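Local coordinates for chemotaxis protein CheX (Desulfovibrio desulfuricans subsp. desulfuricans str. G20, PDB 3HM4) that probably removes the phosphoryl group from the chemotaxis response regulator CheY, as phosphatases of the CheX family do, at residues V137-F142 / E148-F153; G58-T63 / N97-Q102; A16-L21 / P29-P34; D90-V95 / P119-G124. One frame throughout, in Å; residues are numbered along the deposited sequence.

Contact 1: residues V137-F142 / E148-F153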
loop_
_atom_site.group_PDB
_atom_site.type_symbol
_atom_site.label_atom_id
_atom_site.label_comp_id
_atom_site.label_asym_id
_atom_site.label_seq_id
_atom_site.Cartn_x
_atom_site.Cartn_y
_atom_site.Cartn_z
ATOM N N VAL A 137 4.182 4.149 14.208
ATOM C CA VAL A 137 4.401 4.632 12.881
ATOM C C VAL A 137 5.136 5.960 13.030
ATOM O O VAL A 137 4.698 6.825 13.775
ATOM C CB VAL A 137 3.084 4.789 12.129
ATOM C CG1 VAL A 137 3.322 5.455 10.753
ATOM C CG2 VAL A 137 2.375 3.428 11.968
ATOM N N ILE A 138 6.224 6.108 12.297
ATOM C CA ILE A 138 7.064 7.315 12.347
ATOM C C ILE A 138 6.708 8.144 11.104
ATOM O O ILE A 138 6.666 7.628 9.985
ATOM C CB ILE A 138 8.574 6.957 12.354
ATOM C CG1 ILE A 138 8.920 5.992 13.491
ATOM C CG2 ILE A 138 9.443 8.231 12.385
ATOM C CD1 ILE A 138 8.483 6.440 14.841
ATOM N N ALA A 139 6.444 9.428 11.310
ATOM C CA ALA A 139 6.101 10.360 10.255
ATOM C C ALA A 139 7.142 11.481 10.200
ATOM O O ALA A 139 7.615 11.969 11.222
ATOM C CB ALA A 139 4.689 10.955 10.481
ATOM N N ILE A 140 7.470 11.920 8.989
ATOM C CA ILE A 140 8.373 13.038 8.786
ATOM C C ILE A 140 7.689 14.012 7.825
ATOM O O ILE A 140 7.505 13.674 6.652
ATOM C CB ILE A 140 9.747 12.649 8.263
ATOM C CG1 ILE A 140 10.345 11.472 9.089
ATOM C CG2 ILE A 140 10.655 13.930 8.324
ATOM C CD1 ILE A 140 10.093 10.114 8.517
ATOM N N PRO A 141 7.307 15.213 8.302
ATOM C CA PRO A 141 6.647 16.161 7.418
ATOM C C PRO A 141 7.699 16.917 6.599
ATOM O O PRO A 141 8.810 17.145 7.089
ATOM C CB PRO A 141 5.912 17.085 8.382
ATOM C CG PRO A 141 6.873 17.143 9.580
ATOM C CD PRO A 141 7.544 15.771 9.637
ATOM N N PHE A 142 7.302 17.358 5.389
ATOM C CA PHE A 142 8.193 18.098 4.512
ATOM C C PHE A 142 7.513 19.335 3.979
ATOM O O PHE A 142 6.326 19.313 3.622
ATOM C CB PHE A 142 8.584 17.271 3.264
ATOM C CG PHE A 142 9.656 16.239 3.501
ATOM C CD1 PHE A 142 9.373 15.060 4.194
ATOM C CD2 PHE A 142 10.922 16.416 2.972
ATOM C CE1 PHE A 142 10.358 14.093 4.386
ATOM C CE2 PHE A 142 11.904 15.454 3.105
ATOM C CZ PHE A 142 11.616 14.275 3.838
ATOM N N GLU A 148 3.191 20.581 0.554
ATOM C CA GLU A 148 3.737 19.622 1.502
ATOM C C GLU A 148 3.472 18.173 1.174
ATOM O O GLU A 148 2.600 17.831 0.377
ATOM C CB GLU A 148 3.173 19.910 2.888
ATOM C CG GLU A 148 3.538 21.295 3.363
ATOM C CD GLU A 148 2.940 21.668 4.684
ATOM O OE1 GLU A 148 2.250 20.843 5.336
ATOM O OE2 GLU A 148 3.200 22.822 5.127
ATOM N N PHE A 149 4.276 17.319 1.803
ATOM C CA PHE A 149 4.026 15.881 1.822
ATOM C C PHE A 149 4.599 15.360 3.131
ATOM O O PHE A 149 5.392 16.034 3.780
ATOM C CB PHE A 149 4.612 15.161 0.574
ATOM C CG PHE A 149 6.124 15.125 0.494
ATOM C CD1 PHE A 149 6.824 14.082 1.092
ATOM C CD2 PHE A 149 6.849 16.147 -0.103
ATOM C CE1 PHE A 149 8.209 14.021 1.020
ATOM C CE2 PHE A 149 8.206 16.097 -0.154
ATOM C CZ PHE A 149 8.910 15.035 0.436
ATOM N N THR A 150 4.246 14.128 3.447
ATOM C CA THR A 150 4.763 13.455 4.626
ATOM C C THR A 150 5.182 12.037 4.266
ATOM O O THR A 150 4.444 11.359 3.562
ATOM C CB THR A 150 3.688 13.377 5.755
ATOM O OG1 THR A 150 3.369 14.714 6.205
ATOM C CG2 THR A 150 4.138 12.588 6.975
ATOM N N VAL A 151 6.343 11.600 4.755
ATOM C CA VAL A 151 6.830 10.226 4.631
ATOM C C VAL A 151 6.526 9.526 5.936
ATOM O O VAL A 151 6.709 10.111 7.018
ATOM C CB VAL A 151 8.349 10.140 4.416
ATOM C CG1 VAL A 151 8.899 8.688 4.636
ATOM C CG2 VAL A 151 8.692 10.648 3.042
ATOM N N GLU A 152 6.041 8.281 5.863
ATOM C CA GLU A 152 5.796 7.480 7.056
ATOM C C GLU A 152 6.450 6.134 6.895
ATOM O O GLU A 152 6.580 5.623 5.765
ATOM C CB GLU A 152 4.302 7.303 7.300
ATOM C CG GLU A 152 3.570 8.638 7.425
ATOM C CD GLU A 152 2.109 8.559 7.670
ATOM O OE1 GLU A 152 1.523 7.527 7.342
ATOM O OE2 GLU A 152 1.524 9.603 8.090
ATOM N N PHE A 153 6.884 5.555 7.999
ATOM C CA PHE A 153 7.403 4.207 7.944
ATOM C C PHE A 153 7.109 3.476 9.227
ATOM O O PHE A 153 6.827 4.084 10.274
ATOM C CB PHE A 153 8.900 4.151 7.578
ATOM C CG PHE A 153 9.820 4.629 8.654
ATOM C CD1 PHE A 153 10.213 5.979 8.719
ATOM C CD2 PHE A 153 10.313 3.758 9.619
ATOM C CE1 PHE A 153 11.063 6.416 9.728
ATOM C CE2 PHE A 153 11.157 4.211 10.623
ATOM C CZ PHE A 153 11.521 5.526 10.684
#

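Contact 2: residues G58-T63 / N97-Q102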
loop_
_atom_site.group_PDB
_atom_site.type_symbol
_atom_site.label_atom_id
_atom_site.label_comp_id
_atom_site.label_asym_id
_atom_site.label_seq_id
_atom_site.Cartn_x
_atom_site.Cartn_y
_atom_site.Cartn_z
ATOM N N GLY A 58 7.891 -4.283 7.334
ATOM C CA GLY A 58 7.290 -2.970 7.464
ATOM C C GLY A 58 6.920 -2.367 6.151
ATOM O O GLY A 58 6.646 -3.091 5.202
ATOM N N SER A 59 6.877 -1.045 6.156
ATOM C CA SER A 59 6.391 -0.328 4.997
ATOM C C SER A 59 6.894 1.114 5.007
ATOM O O SER A 59 7.200 1.656 6.067
ATOM C CB SER A 59 4.883 -0.307 5.078
ATOM O OG SER A 59 4.303 0.298 3.960
ATOM N N ILE A 60 6.981 1.682 3.809
ATOM C CA ILE A 60 7.270 3.107 3.613
ATOM C C ILE A 60 6.103 3.691 2.814
ATOM O O ILE A 60 5.702 3.115 1.789
ATOM C CB ILE A 60 8.576 3.361 2.827
ATOM C CG1 ILE A 60 9.749 2.577 3.417
ATOM C CG2 ILE A 60 8.883 4.879 2.715
ATOM C CD1 ILE A 60 10.973 2.528 2.500
ATOM N N SER A 61 5.524 4.798 3.285
ATOM C CA SER A 61 4.516 5.504 2.493
ATOM C C SER A 61 4.857 6.975 2.371
ATOM O O SER A 61 5.615 7.540 3.150
ATOM C CB SER A 61 3.104 5.338 3.070
ATOM O OG SER A 61 3.020 5.924 4.336
ATOM N N VAL A 62 4.250 7.589 1.369
ATOM C CA VAL A 62 4.342 9.024 1.182
ATOM C C VAL A 62 2.934 9.527 0.840
ATOM O O VAL A 62 2.270 8.947 0.000
ATOM C CB VAL A 62 5.415 9.374 0.130
ATOM C CG1 VAL A 62 5.099 8.744 -1.231
ATOM C CG2 VAL A 62 5.633 10.877 0.069
ATOM N N THR A 63 2.479 10.564 1.536
ATOM C CA THR A 63 1.176 11.169 1.328
ATOM C C THR A 63 1.420 12.615 0.928
ATOM O O THR A 63 2.008 13.393 1.701
ATOM C CB THR A 63 0.240 11.019 2.519
ATOM O OG1 THR A 63 -0.073 9.643 2.688
ATOM C CG2 THR A 63 -1.054 11.813 2.332
ATOM N N ASN A 97 9.693 3.792 -5.821
ATOM C CA ASN A 97 10.701 2.747 -6.062
ATOM C C ASN A 97 12.091 3.251 -5.711
ATOM O O ASN A 97 12.884 2.531 -5.123
ATOM C CB ASN A 97 10.667 2.252 -7.517
ATOM C CG ASN A 97 9.788 1.036 -7.710
ATOM O OD1 ASN A 97 9.830 0.113 -6.888
ATOM N ND2 ASN A 97 9.041 0.994 -8.790
HETATM N N MSE A 98 12.396 4.500 -6.065
HETATM C CA MSE A 98 13.696 5.081 -5.776
HETATM C C MSE A 98 13.921 5.332 -4.291
HETATM O O MSE A 98 15.013 5.058 -3.781
HETATM C CB MSE A 98 13.927 6.367 -6.566
HETATM C CG MSE A 98 14.047 6.145 -8.065
HETATM SE SE MSE A 98 14.132 7.828 -9.007
HETATM C CE MSE A 98 15.784 8.458 -8.319
ATOM N N ILE A 99 12.891 5.805 -3.575
ATOM C CA ILE A 99 13.002 5.984 -2.139
ATOM C C ILE A 99 13.245 4.605 -1.475
ATOM O O ILE A 99 14.129 4.476 -0.640
ATOM C CB ILE A 99 11.763 6.666 -1.509
ATOM C CG1 ILE A 99 11.742 8.146 -1.948
ATOM C CG2 ILE A 99 11.757 6.558 0.035
ATOM C CD1 ILE A 99 10.444 8.856 -1.581
ATOM N N SER A 100 12.472 3.596 -1.876
ATOM C CA SER A 100 12.680 2.269 -1.343
ATOM C C SER A 100 14.127 1.778 -1.591
ATOM O O SER A 100 14.805 1.301 -0.669
ATOM C CB SER A 100 11.692 1.301 -1.956
ATOM O OG SER A 100 11.966 -0.023 -1.538
ATOM N N GLY A 101 14.593 1.904 -2.820
ATOM C CA GLY A 101 15.948 1.431 -3.159
ATOM C C GLY A 101 17.030 2.148 -2.378
ATOM O O GLY A 101 17.935 1.523 -1.800
ATOM N N GLN A 102 16.900 3.471 -2.282
ATOM C CA GLN A 102 17.908 4.277 -1.572
ATOM C C GLN A 102 17.881 4.107 -0.069
ATOM O O GLN A 102 18.916 4.021 0.558
ATOM C CB GLN A 102 17.810 5.739 -1.990
ATOM C CG GLN A 102 18.175 5.885 -3.454
ATOM C CD GLN A 102 18.190 7.306 -3.959
ATOM O OE1 GLN A 102 18.432 8.237 -3.213
ATOM N NE2 GLN A 102 17.947 7.459 -5.251
#

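Contact 3: residues A16-L21 / P29-P34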
loop_
_atom_site.group_PDB
_atom_site.type_symbol
_atom_site.label_atom_id
_atom_site.label_comp_id
_atom_site.label_asym_id
_atom_site.label_seq_id
_atom_site.Cartn_x
_atom_site.Cartn_y
_atom_site.Cartn_z
ATOM N N ALA A 16 16.925 9.500 1.933
ATOM C CA ALA A 16 16.501 8.958 0.645
ATOM C C ALA A 16 15.379 9.811 0.015
ATOM O O ALA A 16 15.373 10.094 -1.175
ATOM C CB ALA A 16 16.045 7.496 0.783
ATOM N N THR A 17 14.396 10.159 0.846
ATOM C CA THR A 17 13.253 10.974 0.393
ATOM C C THR A 17 13.712 12.352 -0.117
ATOM O O THR A 17 13.323 12.778 -1.204
ATOM C CB THR A 17 12.200 11.100 1.484
ATOM O OG1 THR A 17 11.730 9.790 1.796
ATOM C CG2 THR A 17 11.019 11.922 1.001
ATOM N N THR A 18 14.555 12.991 0.685
ATOM C CA THR A 18 15.074 14.296 0.298
ATOM C C THR A 18 15.842 14.211 -1.009
ATOM O O THR A 18 15.591 15.011 -1.952
ATOM C CB THR A 18 15.957 14.892 1.433
ATOM O OG1 THR A 18 15.208 14.957 2.662
ATOM C CG2 THR A 18 16.540 16.276 1.037
ATOM N N ASN A 19 16.734 13.223 -1.106
ATOM C CA ASN A 19 17.552 13.096 -2.316
ATOM C C ASN A 19 16.717 12.782 -3.543
ATOM O O ASN A 19 16.922 13.382 -4.587
ATOM C CB ASN A 19 18.649 12.048 -2.129
ATOM C CG ASN A 19 19.724 12.477 -1.137
ATOM O OD1 ASN A 19 19.801 13.644 -0.738
ATOM N ND2 ASN A 19 20.546 11.523 -0.717
ATOM N N VAL A 20 15.766 11.852 -3.437
ATOM C CA VAL A 20 14.948 11.495 -4.588
ATOM C C VAL A 20 14.090 12.676 -5.065
ATOM O O VAL A 20 14.055 12.969 -6.260
ATOM C CB VAL A 20 14.055 10.252 -4.305
ATOM C CG1 VAL A 20 13.110 10.009 -5.433
ATOM C CG2 VAL A 20 14.965 9.039 -4.115
ATOM N N LEU A 21 13.384 13.331 -4.133
ATOM C CA LEU A 21 12.527 14.474 -4.506
ATOM C C LEU A 21 13.334 15.643 -5.088
ATOM O O LEU A 21 12.858 16.316 -6.016
ATOM C CB LEU A 21 11.567 14.909 -3.389
ATOM C CG LEU A 21 10.246 14.127 -3.272
ATOM C CD1 LEU A 21 9.435 14.216 -4.610
ATOM C CD2 LEU A 21 10.495 12.718 -2.876
ATOM N N PRO A 29 12.921 19.869 -1.285
ATOM C CA PRO A 29 12.270 19.330 -0.106
ATOM C C PRO A 29 13.070 19.636 1.161
ATOM O O PRO A 29 14.307 19.494 1.180
ATOM C CB PRO A 29 12.238 17.840 -0.364
ATOM C CG PRO A 29 13.368 17.625 -1.274
ATOM C CD PRO A 29 13.397 18.798 -2.161
ATOM N N ILE A 30 12.373 20.058 2.207
ATOM C CA ILE A 30 12.974 20.369 3.502
ATOM C C ILE A 30 12.272 19.546 4.577
ATOM O O ILE A 30 11.118 19.822 4.921
ATOM C CB ILE A 30 12.840 21.882 3.822
ATOM C CG1 ILE A 30 13.493 22.737 2.722
ATOM C CG2 ILE A 30 13.448 22.200 5.172
ATOM C CD1 ILE A 30 13.301 24.260 2.935
ATOM N N PRO A 31 12.960 18.537 5.143
ATOM C CA PRO A 31 12.294 17.758 6.178
ATOM C C PRO A 31 12.204 18.482 7.505
ATOM O O PRO A 31 13.146 19.190 7.939
ATOM C CB PRO A 31 13.186 16.522 6.339
ATOM C CG PRO A 31 14.517 16.957 5.901
ATOM C CD PRO A 31 14.307 18.024 4.850
ATOM N N GLY A 32 11.084 18.254 8.184
ATOM C CA GLY A 32 10.914 18.668 9.536
ATOM C C GLY A 32 11.397 17.559 10.459
ATOM O O GLY A 32 12.022 16.573 10.033
ATOM N N GLN A 33 11.027 17.686 11.728
ATOM C CA GLN A 33 11.399 16.699 12.740
ATOM C C GLN A 33 10.524 15.474 12.642
ATOM O O GLN A 33 9.292 15.586 12.547
ATOM C CB GLN A 33 11.312 17.219 14.176
ATOM C CG GLN A 33 12.314 18.268 14.500
ATOM C CD GLN A 33 13.762 17.828 14.385
ATOM O OE1 GLN A 33 14.560 18.483 13.726
ATOM N NE2 GLN A 33 14.095 16.704 14.995
ATOM N N PRO A 34 11.148 14.284 12.706
ATOM C CA PRO A 34 10.319 13.082 12.752
ATOM C C PRO A 34 9.478 13.072 14.015
ATOM O O PRO A 34 9.872 13.632 15.054
ATOM C CB PRO A 34 11.341 11.951 12.836
ATOM C CG PRO A 34 12.552 12.505 12.166
ATOM C CD PRO A 34 12.587 13.929 12.623
#

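Contact 4: residues D90-V95 / P119-G124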
loop_
_atom_site.group_PDB
_atom_site.type_symbol
_atom_site.label_atom_id
_atom_site.label_comp_id
_atom_site.label_asym_id
_atom_site.label_seq_id
_atom_site.Cartn_x
_atom_site.Cartn_y
_atom_site.Cartn_z
ATOM N N ASP A 90 2.837 6.775 -12.871
ATOM C CA ASP A 90 4.198 6.565 -13.336
ATOM C C ASP A 90 5.262 7.356 -12.564
ATOM O O ASP A 90 6.295 6.807 -12.130
ATOM C CB ASP A 90 4.344 6.840 -14.841
ATOM C CG ASP A 90 3.632 5.814 -15.710
ATOM O OD1 ASP A 90 3.369 4.668 -15.267
ATOM O OD2 ASP A 90 3.307 6.175 -16.872
ATOM N N ALA A 91 5.003 8.646 -12.365
ATOM C CA ALA A 91 5.982 9.542 -11.720
ATOM C C ALA A 91 6.120 9.242 -10.227
ATOM O O ALA A 91 7.222 9.047 -9.706
ATOM C CB ALA A 91 5.591 11.023 -11.919
ATOM N N VAL A 92 4.985 9.173 -9.536
ATOM C CA VAL A 92 5.019 8.895 -8.089
ATOM C C VAL A 92 5.466 7.467 -7.841
ATOM O O VAL A 92 6.175 7.207 -6.866
ATOM C CB VAL A 92 3.683 9.263 -7.397
ATOM C CG1 VAL A 92 3.679 8.805 -5.906
ATOM C CG2 VAL A 92 3.433 10.770 -7.549
ATOM N N GLY A 93 5.071 6.557 -8.726
ATOM C CA GLY A 93 5.521 5.172 -8.600
ATOM C C GLY A 93 7.042 5.052 -8.704
ATOM O O GLY A 93 7.670 4.330 -7.923
ATOM N N GLU A 94 7.638 5.797 -9.636
ATOM C CA GLU A 94 9.097 5.768 -9.752
ATOM C C GLU A 94 9.779 6.400 -8.557
ATOM O O GLU A 94 10.770 5.876 -8.047
ATOM C CB GLU A 94 9.560 6.408 -11.054
ATOM C CG GLU A 94 11.092 6.372 -11.232
ATOM C CD GLU A 94 11.712 4.947 -11.235
ATOM O OE1 GLU A 94 11.036 3.960 -11.609
ATOM O OE2 GLU A 94 12.919 4.803 -10.890
ATOM N N VAL A 95 9.271 7.549 -8.117
ATOM C CA VAL A 95 9.774 8.196 -6.895
ATOM C C VAL A 95 9.785 7.184 -5.734
ATOM O O VAL A 95 10.755 7.086 -4.989
ATOM C CB VAL A 95 8.921 9.445 -6.511
ATOM C CG1 VAL A 95 9.156 9.901 -5.046
ATOM C CG2 VAL A 95 9.219 10.560 -7.538
ATOM N N PRO A 119 5.643 -0.952 -5.423
ATOM C CA PRO A 119 4.764 0.078 -4.861
ATOM C C PRO A 119 3.345 0.044 -5.416
ATOM O O PRO A 119 3.082 -0.519 -6.467
ATOM C CB PRO A 119 5.443 1.406 -5.280
ATOM C CG PRO A 119 6.823 1.010 -5.695
ATOM C CD PRO A 119 6.712 -0.361 -6.255
ATOM N N SER A 120 2.472 0.724 -4.679
ATOM C CA SER A 120 1.135 1.064 -5.160
ATOM C C SER A 120 0.931 2.562 -4.968
ATOM O O SER A 120 1.461 3.162 -4.022
ATOM C CB SER A 120 0.008 0.302 -4.454
ATOM O OG SER A 120 0.040 -1.079 -4.780
ATOM N N VAL A 121 0.163 3.158 -5.881
ATOM C CA VAL A 121 -0.170 4.574 -5.879
ATOM C C VAL A 121 -1.669 4.715 -5.690
ATOM O O VAL A 121 -2.470 4.050 -6.369
ATOM C CB VAL A 121 0.313 5.303 -7.155
ATOM C CG1 VAL A 121 -0.185 6.756 -7.113
ATOM C CG2 VAL A 121 1.813 5.232 -7.290
ATOM N N ILE A 122 -2.046 5.563 -4.729
ATOM C CA ILE A 122 -3.414 5.810 -4.352
ATOM C C ILE A 122 -3.805 7.231 -4.738
ATOM O O ILE A 122 -3.064 8.182 -4.487
ATOM C CB ILE A 122 -3.621 5.611 -2.836
ATOM C CG1 ILE A 122 -3.326 4.137 -2.443
ATOM C CG2 ILE A 122 -5.052 5.966 -2.388
ATOM C CD1 ILE A 122 -1.990 3.863 -2.068
HETATM N N MSE A 123 -4.974 7.385 -5.368
HETATM C CA MSE A 123 -5.460 8.705 -5.697
HETATM C C MSE A 123 -6.894 8.920 -5.248
HETATM O O MSE A 123 -7.690 7.992 -5.195
HETATM C CB MSE A 123 -5.361 8.937 -7.193
HETATM C CG MSE A 123 -3.963 8.748 -7.793
HETATM SE SE MSE A 123 -3.873 8.982 -9.677
HETATM C CE MSE A 123 -2.709 7.542 -10.114
ATOM N N GLY A 124 -7.201 10.170 -4.958
ATOM C CA GLY A 124 -8.556 10.619 -4.595
ATOM C C GLY A 124 -8.418 11.642 -3.503
ATOM O O GLY A 124 -7.728 11.424 -2.533
#

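Contact 1: residues V137-F142 / E148-F153
Phe-142 and Phe-149 pair on adjacent strands and form an offset stack, with centroids 4.5 Å apart and planes at 15°. CZ of Phe-149 lies 3.4 Å from CG of Phe-142, and CB of Phe-142 sits over a face of the Phe-149 ring. Phe-149 swings toward its partner because its CG stands between the backbone N and the carbonyl carbon (chi1 68°). Phe-153 has the same first torsion position and lies alongside Ile-138, whose CB covers one ring face, 3.9 Å from the centroid. CD1 of Ile-140 meets the edge of that ring, 4.0 Å from CE1 of Phe-153. Helix 10-25 closes over this dense apolar face, where Phe-13 stacks on Phe-153. The other face is sparser: CG2 of Thr-150 touches CB of Ala-139 at 3.9 Å, Thr-150 and Pro-141 are partly exposed, and the carboxylate of Glu-152 makes a salt bridge with Lys-37. The ladder is firm at Ile-138 N to Phe-153 O (2.9 Å, 171° at the hydrogen); near the turn Phe-149 N to Phe-142 O is only a weak bond, 3.4 Å. The alternating pairs form an antiparallel ladder, and the short link between successive strands makes it a beta hairpin of the six-stranded sheet.

Contact 2: residues G58-T63 / N97-Q102
Ile-60 on strand 58-64 reaches across to Ile-99 and Ser-100 on helix 84-109 with its two branches. Its CG2 meets CG2 of Ile-99 methyl to methyl at 4.3 Å, while its CD1 comes to 4.2 Å from CA of Ser-100. The second touch follows from the extended outer chain of Ile-60 (chi2 166°), which carries CD1 out toward the helix backbone. The nearest CA atoms are also here, those of Ile-60 and Ser-100, 7.4 Å apart. No hydrogen bond crosses, and the small interface is made by buried residues.

The next shell fixes both sides. The helix keeps its own backbone bonds, such as Gly-101 N to Asn-97 O at 2.9 Å and Gln-102 N to Met-98 O, also at 2.9 Å, and the hydroxyl of Ser-100 bonds to Arg-104 NE one turn on. In the strand, the backbone of Ile-60 pairs with Val-50, and Ser-59 and Ser-61 pair with Cys-154 and Glu-152.

Farther out, Phe-13 and Thr-17 of helix 10-25 pack on Ile-60 and Ile-99 respectively, and Asn-97 packs on Val-132 of the second subunit. Strand 58-64, flanked by 47-53 and 149-155, is thus covered by helix 84-109, with helix 10-25 packed beside it.

Contact 3: residues A16-L21 / P29-P34
Thr-18 faces two prolines, Pro-29 and Pro-31, from one turn of helix 10-25, and its two branches divide them. The methyl CG2 comes 3.9 Å from O of Pro-29 and 4.1 Å from CG of Pro-29, the two side chains meeting at a slant, whereas the hydroxyl OG1 stands 3.9 Å from CG of Pro-31, those two side chains crossing at about a right angle. This division is set by the first torsion of Thr-18 (chi1 -56°), which places OG1 beside the backbone N and CG2 opposite that nitrogen. In that position OG1 can bond back to the carbonyl of Val-14 in the preceding turn.

Pro-29 puts its CG into the helix surface. That carbon rests 3.5 Å from the carbonyl O of Thr-18 and 3.9 Å from CB of Leu-21, so it sits against backbone and side chain one turn apart. Beyond CB, Leu-21 turns away from the proline and packs on Phe-149. CA of Thr-18 and CA of Pro-29 are 5.8 Å apart, a close meeting of backbones. Phe-142 of the neighbouring strand touches Thr-18, Pro-29 and Pro-31 alike, and strand 30-36 is tied to that strand by the Gly-32 and Pro-141 backbone bond.

No hydrogen bond links the two segments. The carbonyl of Thr-18 is bonded by Ser-22 OG and its hydroxyl by Val-14 O, so its polar groups are engaged within the helix. The prolines, which have no backbone N-H to donate, meet it mainly through ring carbons: helix and edge strand are joined by van der Waals fit, with Pro-29 buried and Pro-31 nearer solvent.

Contact 4: residues D90-V95 / P119-G124
Gly-93 and Val-121 mark the nearest approach of helix 84-109 to strand 115-123, with 6.3 Å between their CA atoms. Val-121 rests on the bare backbone of Gly-93. Its CG2 lies 3.8 Å from the amide N of Gly-93 and 3.9 Å from CA of Gly-93. The first torsion of Val-121 (chi1 175°) sets this, turning CG2 to the side of its own backbone N and opposite its carbonyl carbon. The same methyl also meets CG1 of Val-92, at 4.3 Å, so one branch of the strand residue touches two successive helix positions. Two residues before Val-121, CG of Pro-119 approaches the carbonyl O of Gly-93 at 4.1 Å, and its ring also packs on Thr-96 and Asn-97.

Behind the helix, Ala-91 packs on helix 66-77, while Val-92 reaches Ala-48 of the next strand. Residues Ser-120 to Met-123 pair antiparallel with a strand of the second subunit, so the sheet runs on through the dimer, and Val-121 packs on Val-132 of that subunit. The CB of Glu-94 points away from the strand. Glu-94 and Asn-97 fit the Glu-X-X-Asn pattern of CheC and CheX phosphatases, consistent with this helix bearing the working surface.

Across the contact there are no hydrogen bonds and no charges. Methyl and ring carbons lie against helix backbone and a valine in a buried layer, so closeness and shape, rather than polar pairing, hold the helix to the strand that builds the dimer sheet.

In the fold
Along the chain, contact 3 closes first, contacts 2 and 4 then cross, sharing helix 84-109, and contact 1 comes last. All four reach the same six-stranded antiparallel sheet: contact 1 is within it, and the others set helices against it. Contacts 1 and 3 have centres 9 Å apart on adjoining strands, whereas 58-63 continues the sheet from 148-153. Contacts 3 and 4 lie on opposite sides of the chain's centre, centres 17 Å apart, but still touch where Val-20 and Leu-21 meet Val-95. Helices 10-25 and 84-109 thus cover one sheet, whose 115-123 edge joins the second subunit, also touched by contact 2.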